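Local structure of putative hydrolase (Bacteroides ovatus, 4HBS) at residues S78-I83 with W113-V118; A125-Q130 with A149-Q154; W299-G304 with Y308-S313; K336-L341 with G369-S374. The protein is of unknown function but is probably a hydrolase, folded as a five-bladed beta-propeller and related by family to the beta-fructosidase clan. One frame throughout, in Å; residues are numbered along the deposited sequence.

Contact 1 of 4, residues S78-I83 with W113-V118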
# COMPACT_ATOMS: atom_id res chain seq x y z
N SER A 78 -11.26 2.81 5.71
CA SER A 78 -11.74 3.79 4.72
C SER A 78 -13.13 4.30 5.04
O SER A 78 -13.96 3.54 5.52
CB SER A 78 -11.78 3.16 3.33
OG SER A 78 -10.50 2.80 2.86
N PHE A 79 -13.40 5.58 4.70
CA PHE A 79 -14.71 6.22 4.87
C PHE A 79 -15.58 5.97 3.64
O PHE A 79 -15.19 6.32 2.53
CB PHE A 79 -14.58 7.73 5.09
CG PHE A 79 -13.94 8.14 6.38
CD1 PHE A 79 -14.58 7.92 7.59
CD2 PHE A 79 -12.72 8.80 6.39
CE1 PHE A 79 -13.98 8.29 8.79
CE2 PHE A 79 -12.12 9.18 7.60
CZ PHE A 79 -12.76 8.92 8.79
N TYR A 80 -16.76 5.40 3.85
CA TYR A 80 -17.75 5.16 2.82
C TYR A 80 -18.96 5.92 3.23
O TYR A 80 -19.47 5.66 4.31
CB TYR A 80 -18.05 3.68 2.72
CG TYR A 80 -17.03 2.94 1.89
CD1 TYR A 80 -15.89 2.40 2.48
CD2 TYR A 80 -17.20 2.78 0.52
CE1 TYR A 80 -14.95 1.70 1.72
CE2 TYR A 80 -16.30 2.03 -0.23
CZ TYR A 80 -15.17 1.50 0.37
OH TYR A 80 -14.23 0.84 -0.38
N GLY A 81 -19.38 6.90 2.43
CA GLY A 81 -20.53 7.72 2.78
C GLY A 81 -20.69 8.94 1.92
O GLY A 81 -20.50 8.87 0.70
N VAL A 82 -21.01 10.08 2.55
CA VAL A 82 -21.35 11.33 1.88
C VAL A 82 -20.37 12.49 2.21
O VAL A 82 -20.07 12.72 3.38
CB VAL A 82 -22.81 11.69 2.29
CG1 VAL A 82 -23.14 13.15 2.01
CG2 VAL A 82 -23.80 10.78 1.59
N ILE A 83 -19.95 13.24 1.17
CA ILE A 83 -19.12 14.46 1.33
C ILE A 83 -20.01 15.62 0.95
O ILE A 83 -20.59 15.62 -0.15
CB ILE A 83 -17.82 14.45 0.51
CG1 ILE A 83 -16.94 13.23 0.81
CG2 ILE A 83 -17.07 15.74 0.70
CD1 ILE A 83 -16.41 13.13 2.19
N TRP A 113 -16.08 -0.04 -7.29
CA TRP A 113 -16.02 -0.34 -5.85
C TRP A 113 -16.80 -1.61 -5.57
O TRP A 113 -18.04 -1.61 -5.70
CB TRP A 113 -16.59 0.84 -5.02
CG TRP A 113 -15.89 2.13 -5.30
CD1 TRP A 113 -16.24 3.06 -6.25
CD2 TRP A 113 -14.60 2.51 -4.82
NE1 TRP A 113 -15.26 4.02 -6.36
CE2 TRP A 113 -14.22 3.69 -5.51
CE3 TRP A 113 -13.71 1.97 -3.88
CZ2 TRP A 113 -13.00 4.35 -5.27
CZ3 TRP A 113 -12.50 2.60 -3.67
CH2 TRP A 113 -12.16 3.78 -4.34
N LEU A 114 -16.10 -2.72 -5.22
CA LEU A 114 -16.75 -4.01 -4.94
C LEU A 114 -17.11 -4.02 -3.47
O LEU A 114 -16.60 -4.83 -2.69
CB LEU A 114 -15.81 -5.18 -5.29
CG LEU A 114 -15.20 -5.20 -6.68
CD1 LEU A 114 -14.20 -6.28 -6.77
CD2 LEU A 114 -16.27 -5.36 -7.74
N ALA A 115 -18.04 -3.12 -3.11
CA ALA A 115 -18.40 -2.85 -1.75
C ALA A 115 -19.69 -3.51 -1.30
O ALA A 115 -20.63 -3.66 -2.07
CB ALA A 115 -18.51 -1.35 -1.56
N ASP A 116 -19.71 -3.84 0.00
CA ASP A 116 -20.83 -4.44 0.74
C ASP A 116 -21.68 -3.28 1.28
O ASP A 116 -21.64 -2.99 2.47
CB ASP A 116 -20.24 -5.32 1.88
CG ASP A 116 -21.19 -6.21 2.64
OD1 ASP A 116 -22.42 -5.94 2.62
OD2 ASP A 116 -20.70 -7.17 3.29
N TYR A 117 -22.40 -2.57 0.39
CA TYR A 117 -23.18 -1.41 0.80
C TYR A 117 -24.29 -1.75 1.77
O TYR A 117 -24.89 -2.81 1.65
CB TYR A 117 -23.81 -0.70 -0.40
CG TYR A 117 -22.81 0.03 -1.26
CD1 TYR A 117 -22.20 1.19 -0.81
CD2 TYR A 117 -22.51 -0.41 -2.53
CE1 TYR A 117 -21.27 1.88 -1.60
CE2 TYR A 117 -21.61 0.27 -3.35
CZ TYR A 117 -20.99 1.41 -2.87
OH TYR A 117 -20.11 2.11 -3.67
N VAL A 118 -24.58 -0.83 2.71
CA VAL A 118 -25.67 -0.99 3.67
C VAL A 118 -26.96 -0.65 2.92
O VAL A 118 -27.88 -1.49 2.86
CB VAL A 118 -25.44 -0.15 4.95
CG1 VAL A 118 -26.68 -0.12 5.84
CG2 VAL A 118 -24.24 -0.70 5.71
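Y80 meets W113 and A115 with the outer half of its ring, a worked example of an aromatic residue whose ring packs on carbon while its hydroxyl is bonded elsewhere. At the root of the side chain, CB packs on the carbonyl oxygen of Y129, outside both segments. CG stands opposite the carbonyl carbon and beside the backbone N (chi1 -82°), which sends the ring across toward the second segment. CE2 is the ring carbon that does the touching: it comes to 4.3 Å from A115 CB, and W113 CE3 lies at 4.5 Å from the same Y80 CE2, the benzene part of the indole crossing the tyrosine obliquely. At the tip, Y80 OH approaches W113 CE3 at 3.7 Å, yet its polar partner is S98 OG on strand 98-102, to which it is hydrogen-bonded. An inverse gamma turn centred on L114, with a weak bond from A115 N to W113 O (3.0 Å), bends the chain between W113 and A115, and both direct their side chains toward Y80. W55 adds an edge-to-face partner for Y80 and a stacked one for W113. No hydrogen bond crosses between the two segments; the contact is a modest apolar one, the ring's position also depends on W55, P95 and V131, and the S98 bond gives its buried hydroxyl a mate.

Contact 2 of 4, residues A125-Q130 with A149-Q154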
# COMPACT_ATOMS: atom_id res chain seq x y z
N ALA A 125 -32.34 8.81 3.72
CA ALA A 125 -32.29 7.89 4.87
C ALA A 125 -30.87 7.65 5.33
O ALA A 125 -29.92 7.79 4.56
CB ALA A 125 -32.93 6.56 4.53
N ASP A 126 -30.75 7.18 6.57
CA ASP A 126 -29.46 6.90 7.21
C ASP A 126 -28.72 5.76 6.47
O ASP A 126 -29.33 5.00 5.73
CB ASP A 126 -29.71 6.53 8.71
CG ASP A 126 -28.51 6.65 9.65
OD1 ASP A 126 -27.69 7.59 9.46
OD2 ASP A 126 -28.44 5.85 10.62
N ARG A 127 -27.39 5.69 6.67
CA ARG A 127 -26.48 4.67 6.12
C ARG A 127 -26.36 4.71 4.60
O ARG A 127 -25.93 3.72 4.01
CB ARG A 127 -26.87 3.25 6.58
CG ARG A 127 -27.20 3.14 8.07
CD ARG A 127 -26.14 3.75 8.95
NE ARG A 127 -26.30 3.40 10.36
CZ ARG A 127 -25.91 2.25 10.92
NH1 ARG A 127 -25.35 1.30 10.18
NH2 ARG A 127 -26.08 2.05 12.22
N TYR A 128 -26.62 5.87 3.98
CA TYR A 128 -26.53 6.00 2.51
C TYR A 128 -25.09 5.88 2.03
O TYR A 128 -24.22 6.64 2.44
CB TYR A 128 -27.11 7.34 2.07
CG TYR A 128 -27.26 7.49 0.57
CD1 TYR A 128 -28.07 6.63 -0.16
CD2 TYR A 128 -26.71 8.59 -0.09
CE1 TYR A 128 -28.28 6.81 -1.52
CE2 TYR A 128 -26.95 8.81 -1.44
CZ TYR A 128 -27.73 7.91 -2.16
OH TYR A 128 -27.95 8.10 -3.51
N TYR A 129 -24.85 4.89 1.17
CA TYR A 129 -23.56 4.56 0.57
C TYR A 129 -22.50 4.21 1.62
O TYR A 129 -21.30 4.25 1.32
CB TYR A 129 -23.10 5.65 -0.40
CG TYR A 129 -23.62 5.40 -1.80
CD1 TYR A 129 -24.90 5.78 -2.17
CD2 TYR A 129 -22.85 4.70 -2.73
CE1 TYR A 129 -25.38 5.54 -3.45
CE2 TYR A 129 -23.33 4.45 -4.01
CZ TYR A 129 -24.60 4.86 -4.37
OH TYR A 129 -25.08 4.62 -5.64
N GLN A 130 -22.95 3.73 2.81
CA GLN A 130 -22.08 3.24 3.87
C GLN A 130 -21.80 1.77 3.56
O GLN A 130 -22.62 1.11 2.92
CB GLN A 130 -22.73 3.45 5.24
CG GLN A 130 -22.75 4.93 5.62
CD GLN A 130 -23.03 5.17 7.07
OE1 GLN A 130 -22.85 4.31 7.92
NE2 GLN A 130 -23.50 6.36 7.38
N ALA A 149 -26.24 -4.63 10.77
CA ALA A 149 -26.62 -3.27 11.15
C ALA A 149 -25.49 -2.23 10.93
O ALA A 149 -25.61 -1.11 11.40
CB ALA A 149 -27.06 -3.24 12.61
N GLY A 150 -24.42 -2.59 10.21
CA GLY A 150 -23.34 -1.68 9.86
C GLY A 150 -22.31 -1.39 10.93
O GLY A 150 -21.43 -0.56 10.69
N GLU A 151 -22.35 -2.07 12.11
CA GLU A 151 -21.31 -1.87 13.13
C GLU A 151 -20.01 -2.45 12.57
O GLU A 151 -20.04 -3.48 11.90
CB GLU A 151 -21.66 -2.54 14.50
CG GLU A 151 -23.00 -2.22 15.19
CD GLU A 151 -23.53 -0.80 15.23
OE1 GLU A 151 -22.73 0.14 15.42
OE2 GLU A 151 -24.77 -0.64 15.15
N ILE A 152 -18.87 -1.76 12.79
CA ILE A 152 -17.56 -2.22 12.30
C ILE A 152 -16.72 -2.76 13.48
O ILE A 152 -16.75 -2.19 14.57
CB ILE A 152 -16.86 -1.09 11.55
CG1 ILE A 152 -17.71 -0.53 10.39
CG2 ILE A 152 -15.49 -1.54 11.08
CD1 ILE A 152 -18.12 -1.44 9.38
N ASP A 153 -15.95 -3.83 13.23
CA ASP A 153 -15.09 -4.49 14.23
C ASP A 153 -13.96 -3.63 14.66
O ASP A 153 -13.23 -3.11 13.81
CB ASP A 153 -14.47 -5.78 13.66
CG ASP A 153 -15.49 -6.79 13.27
OD1 ASP A 153 -16.29 -7.18 14.14
OD2 ASP A 153 -15.53 -7.14 12.08
N GLN A 154 -13.75 -3.54 15.98
CA GLN A 154 -12.65 -2.76 16.54
C GLN A 154 -11.66 -3.63 17.27
O GLN A 154 -10.61 -3.11 17.64
CB GLN A 154 -13.18 -1.68 17.49
CG GLN A 154 -14.28 -0.81 16.91
CD GLN A 154 -13.86 -0.09 15.67
OE1 GLN A 154 -14.31 -0.41 14.58
NE2 GLN A 154 -12.99 0.89 15.80
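A Schellman motif closes helix 144-148, and R127, the first residue of a type II beta turn, reaches over from a neighbouring loop to the carbonyl of A149 just beyond the helix. Within the motif G150, at positive phi, is the C-prime residue: its N bonds I147 O, and E151 N bonds K146 O. R127 NH1 donates to A149 O at 2.7 Å, with 145° at the hydrogen, from above the carbonyl plane and not on a lone pair. NH2 of R127 adds a weak second bond to A149 O at 3.3 Å, making a lopsided two-nitrogen grip on one oxygen. A bend at chi2 (-50°) turns the arginine chain toward this end. R127 NE also forms a salt bridge with D126 OD2 at 3.3 Å, its hydrogen bond weak. G150 CA lies 3.6 Å from R127 NH1, and a CB on G150 would clash with that nitrogen. E151 OE2 remains 4.2 Å from R127 NH2, beyond a salt bridge, its carboxylate nearly perpendicular to the guanidinium. A leucine in place of R127 would probably leave A149 O without this donor and D126 without its charge mate. The arginine's positive charge at the carbonyl-rich end of a short helix is likely to be favourable, and D126 and, more distantly, E151 probably add to that.

Contact 3 of 4, residues W299-G304 with Y308-S313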
# COMPACT_ATOMS: atom_id res chain seq x y z
N TRP A 299 9.55 -1.30 -0.77
CA TRP A 299 9.02 -1.81 -2.03
C TRP A 299 10.15 -2.16 -2.89
O TRP A 299 10.87 -1.25 -3.29
CB TRP A 299 8.15 -0.76 -2.71
CG TRP A 299 6.86 -0.56 -2.02
CD1 TRP A 299 6.58 0.35 -1.03
CD2 TRP A 299 5.69 -1.37 -2.17
NE1 TRP A 299 5.30 0.14 -0.55
CE2 TRP A 299 4.73 -0.90 -1.25
CE3 TRP A 299 5.37 -2.46 -2.98
CZ2 TRP A 299 3.44 -1.46 -1.16
CZ3 TRP A 299 4.11 -3.02 -2.89
CH2 TRP A 299 3.16 -2.52 -1.99
N VAL A 300 10.33 -3.45 -3.22
CA VAL A 300 11.43 -3.89 -4.10
C VAL A 300 10.90 -4.21 -5.51
O VAL A 300 9.78 -4.69 -5.68
CB VAL A 300 12.17 -5.09 -3.47
CG1 VAL A 300 13.20 -5.69 -4.44
CG2 VAL A 300 12.84 -4.67 -2.16
N PHE A 301 11.74 -3.88 -6.51
CA PHE A 301 11.51 -4.13 -7.93
C PHE A 301 12.87 -4.15 -8.67
O PHE A 301 13.84 -3.62 -8.14
CB PHE A 301 10.55 -3.09 -8.53
CG PHE A 301 11.17 -1.72 -8.68
CD1 PHE A 301 11.25 -0.86 -7.59
CD2 PHE A 301 11.70 -1.30 -9.89
CE1 PHE A 301 11.83 0.40 -7.72
CE2 PHE A 301 12.28 -0.04 -10.02
CZ PHE A 301 12.34 0.81 -8.93
N LYS A 302 12.92 -4.77 -9.86
CA LYS A 302 14.14 -4.90 -10.65
C LYS A 302 14.01 -4.14 -11.95
O LYS A 302 12.98 -4.23 -12.60
CB LYS A 302 14.43 -6.39 -10.98
CG LYS A 302 15.75 -6.65 -11.74
CD LYS A 302 15.91 -8.12 -12.12
CE LYS A 302 17.30 -8.48 -12.64
NZ LYS A 302 17.62 -9.94 -12.50
N LYS A 303 15.06 -3.42 -12.33
CA LYS A 303 15.13 -2.70 -13.60
C LYS A 303 16.54 -2.93 -14.11
O LYS A 303 17.51 -2.55 -13.44
CB LYS A 303 14.79 -1.21 -13.42
CG LYS A 303 14.57 -0.46 -14.75
CD LYS A 303 15.60 0.65 -15.00
CE LYS A 303 15.67 1.03 -16.47
NZ LYS A 303 16.57 2.19 -16.71
N GLY A 304 16.66 -3.65 -15.22
CA GLY A 304 17.95 -4.03 -15.76
C GLY A 304 18.50 -5.18 -14.95
O GLY A 304 17.77 -6.13 -14.65
N TYR A 308 16.13 -2.37 -7.01
CA TYR A 308 15.96 -1.09 -6.34
C TYR A 308 14.92 -1.24 -5.28
O TYR A 308 13.91 -1.91 -5.52
CB TYR A 308 15.54 -0.00 -7.33
CG TYR A 308 16.58 0.26 -8.40
CD1 TYR A 308 17.65 1.11 -8.16
CD2 TYR A 308 16.49 -0.35 -9.65
CE1 TYR A 308 18.61 1.36 -9.15
CE2 TYR A 308 17.43 -0.09 -10.64
CZ TYR A 308 18.49 0.75 -10.39
OH TYR A 308 19.44 0.99 -11.36
N MSE A 309 15.14 -0.64 -4.12
CA MSE A 309 14.19 -0.66 -3.01
C MSE A 309 13.78 0.74 -2.72
O MSE A 309 14.66 1.59 -2.68
CB MSE A 309 14.83 -1.25 -1.77
CG MSE A 309 13.88 -1.37 -0.62
SE MSE A 309 14.76 -2.13 0.92
CE MSE A 309 14.46 -0.74 1.95
N ILE A 310 12.48 1.00 -2.51
CA ILE A 310 11.99 2.35 -2.18
C ILE A 310 11.21 2.25 -0.90
O ILE A 310 10.29 1.46 -0.81
CB ILE A 310 11.16 3.02 -3.30
CG1 ILE A 310 11.98 3.10 -4.60
CG2 ILE A 310 10.70 4.44 -2.87
CD1 ILE A 310 11.17 3.32 -5.75
N GLY A 311 11.58 3.06 0.07
CA GLY A 311 10.92 3.07 1.37
C GLY A 311 10.85 4.45 1.96
O GLY A 311 11.56 5.35 1.53
N GLN A 312 9.96 4.62 2.91
CA GLN A 312 9.81 5.89 3.61
C GLN A 312 10.83 5.95 4.70
O GLN A 312 11.01 4.96 5.40
CB GLN A 312 8.43 5.96 4.20
CG GLN A 312 8.06 7.32 4.74
CD GLN A 312 6.83 7.24 5.56
OE1 GLN A 312 6.18 6.18 5.68
NE2 GLN A 312 6.47 8.36 6.16
N SER A 313 11.47 7.11 4.90
CA SER A 313 12.45 7.25 5.99
C SER A 313 11.73 7.07 7.34
O SER A 313 10.50 7.18 7.40
CB SER A 313 13.18 8.58 5.90
OG SER A 313 12.31 9.68 6.07
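Strands 299-303 and 308-312 run antiparallel as the two arms of a beta hairpin, their axes 4.7 Å apart at closest and their directions 158° apart. W299 with I310 and F301 with Y308 form hydrogen-bonded pairs, and V300 with M309 the non-hydrogen-bonded pair between them. Each hydrogen-bonded pair exchanges two backbone N-H...O=C bonds; the shortest runs from Y308 N to F301 O at 2.8 Å, almost along the C=O axis, while its return bond from F301 N to Y308 O spans 3.1 Å. In this register W299, F301, Y308 and I310 share one face, the W299 indole leading away from the partner strand. F301 carries most of what follows: its CG lies between the backbone N and the carbonyl carbon (chi1 71°), which swings the ring over the neighbouring strand. There its CZ lies 3.7 Å from Y308 CB, which makes an off-centre CH-pi contact with the F301 ring, and its edge carbon CE1 meets I310 CD1 at 3.6 Å. The F301 and Y308 rings themselves are nearly parallel but slid apart and barely overlap; W405 meets each of them edge-to-face. K303 O lies at the edge of the Y308 ring, 3.7 Å from Y308 CE2. On the opposite face V300 CG2 rests on CG of M309, a selenomethionine, at 3.8 Å. A serine at F301 would probably open a gap beside Y308 CB and I310 CD1 and deprive W405 of one of its aromatic partners. In this four-stranded propeller sheet, backbone hydrogen bonds fix the pairing, and apolar contacts join the strands on both faces, more extensively around F301.

Contact 4 of 4, residues K336-L341 with G369-S374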
# COMPACT_ATOMS: atom_id res chain seq x y z
N LYS A 336 19.81 6.72 -0.91
CA LYS A 336 19.64 8.01 -1.59
C LYS A 336 18.29 8.58 -1.18
O LYS A 336 17.39 7.81 -0.86
CB LYS A 336 19.69 7.84 -3.12
CG LYS A 336 21.00 7.33 -3.69
CD LYS A 336 21.97 8.43 -3.94
CE LYS A 336 23.36 7.92 -4.15
NZ LYS A 336 24.21 8.95 -4.80
N THR A 337 18.13 9.91 -1.19
CA THR A 337 16.83 10.51 -0.92
C THR A 337 16.22 10.79 -2.29
O THR A 337 16.74 11.62 -3.04
CB THR A 337 16.95 11.71 0.00
OG1 THR A 337 17.44 11.25 1.26
CG2 THR A 337 15.63 12.40 0.22
N LEU A 338 15.16 10.04 -2.64
CA LEU A 338 14.47 10.19 -3.93
C LEU A 338 13.83 11.57 -3.99
O LEU A 338 14.11 12.34 -4.90
CB LEU A 338 13.44 9.08 -4.09
CG LEU A 338 12.82 8.92 -5.46
CD1 LEU A 338 13.86 8.57 -6.49
CD2 LEU A 338 11.73 7.85 -5.43
N PHE A 339 13.07 11.91 -2.95
CA PHE A 339 12.47 13.22 -2.79
C PHE A 339 11.84 13.36 -1.39
O PHE A 339 11.76 12.38 -0.66
CB PHE A 339 11.43 13.50 -3.89
CG PHE A 339 10.08 12.85 -3.73
CD1 PHE A 339 9.91 11.51 -4.04
CD2 PHE A 339 8.96 13.60 -3.40
CE1 PHE A 339 8.64 10.92 -3.95
CE2 PHE A 339 7.69 13.02 -3.36
CZ PHE A 339 7.54 11.68 -3.64
N THR A 340 11.42 14.57 -1.05
CA THR A 340 10.80 14.88 0.24
C THR A 340 9.34 15.20 0.03
O THR A 340 9.02 16.08 -0.76
CB THR A 340 11.52 16.03 0.89
OG1 THR A 340 12.91 15.72 0.92
CG2 THR A 340 11.04 16.29 2.29
N LEU A 341 8.45 14.49 0.73
CA LEU A 341 7.01 14.68 0.57
C LEU A 341 6.57 16.01 1.14
O LEU A 341 7.19 16.48 2.09
CB LEU A 341 6.24 13.54 1.25
CG LEU A 341 6.40 12.20 0.54
CD1 LEU A 341 6.17 11.04 1.49
CD2 LEU A 341 5.48 12.12 -0.64
N GLY A 369 7.64 3.95 -17.34
CA GLY A 369 8.75 3.49 -16.50
C GLY A 369 8.99 4.34 -15.28
O GLY A 369 9.79 3.96 -14.42
N GLU A 370 8.30 5.51 -15.18
CA GLU A 370 8.38 6.42 -14.03
C GLU A 370 7.88 5.72 -12.78
O GLU A 370 7.11 4.77 -12.89
CB GLU A 370 7.53 7.72 -14.29
CG GLU A 370 6.00 7.61 -14.26
CD GLU A 370 5.30 7.22 -15.56
OE1 GLU A 370 5.93 6.52 -16.38
OE2 GLU A 370 4.12 7.60 -15.75
N LEU A 371 8.29 6.17 -11.60
CA LEU A 371 7.76 5.57 -10.37
C LEU A 371 6.45 6.21 -10.08
O LEU A 371 6.37 7.42 -10.22
CB LEU A 371 8.69 5.76 -9.17
CG LEU A 371 10.07 5.16 -9.30
CD1 LEU A 371 11.01 5.78 -8.30
CD2 LEU A 371 10.04 3.67 -9.13
N VAL A 372 5.41 5.44 -9.73
CA VAL A 372 4.11 6.00 -9.35
C VAL A 372 3.96 5.71 -7.87
O VAL A 372 3.86 4.55 -7.48
CB VAL A 372 2.94 5.49 -10.19
CG1 VAL A 372 1.67 6.29 -9.88
CG2 VAL A 372 3.27 5.57 -11.67
N ILE A 373 4.06 6.75 -7.04
CA ILE A 373 4.04 6.66 -5.58
C ILE A 373 2.76 7.27 -5.02
O ILE A 373 2.23 8.22 -5.60
CB ILE A 373 5.32 7.38 -5.03
CG1 ILE A 373 6.59 6.61 -5.44
CG2 ILE A 373 5.27 7.55 -3.51
CD1 ILE A 373 7.81 7.41 -5.48
N SER A 374 2.27 6.75 -3.90
CA SER A 374 1.08 7.27 -3.24
C SER A 374 1.30 7.26 -1.75
O SER A 374 1.90 6.32 -1.23
CB SER A 374 -0.16 6.44 -3.60
OG SER A 374 -0.28 5.25 -2.83
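Beside L371, which meets L338 across this contact, E370 OE2 is gripped by R401 in a salt bridge and, more weakly, by the backbone N of R367, just before strand 371-377. E370 itself takes no part; across the segments the contact is entirely hydrocarbon. L338 CD2 lies 3.6 Å from L371 CD1, and the same L338 CD2 comes to 3.9 Å from I373 CD1, L338 and I373 reaching toward each other tip to tip. F339 slides past I373 in the opposite direction, so that I373 CD1 lies at the ring edge, 3.9 Å from F339 CE1. Though adjacent in sequence, L338 and F339 both point at the other strand. Both are backbone-bonded to V320, and L338 has near-helical backbone angles, consistent with a beta bulge, which would account for two successive side chains pointing the same way. In L338, CG lies anti to the backbone N (chi1 -169°), extending the branch toward L371. The strand axes stay 11.5 Å apart and cross at -62°, the spacing of two sheets packed face on face: the 298-340 sheet against the sheet that contains strands from both ends of the chain. With no hydrogen bond between the segments, the union of these neighbouring sheets rests here on buried methyl groups touching one another and a phenyl edge.

Overall arrangement
The four contacts fall into two groups on opposite sides of the molecule's centre. Contacts 3 and 4, with centres about 10 Å apart, share the 298-340 sheet: contact 3, partly buried, pairs strands within it by backbone hydrogen bonds, and contact 4, fully buried, packs it on the next sheet through hydrocarbon. L371 joins them, its CD1 resting on I310 CD1 at 3.6 Å. Contacts 1 and 2, centres about 9 Å apart, lie farther out and join loops and short strands; a probable hydrogen bond from V118 N to Q130 O (2.8 Å) links them. Contact 1 is partly buried and mainly apolar, whereas contact 2, at the surface, relies on an arginine-to-carbonyl hydrogen bond beyond a helix end.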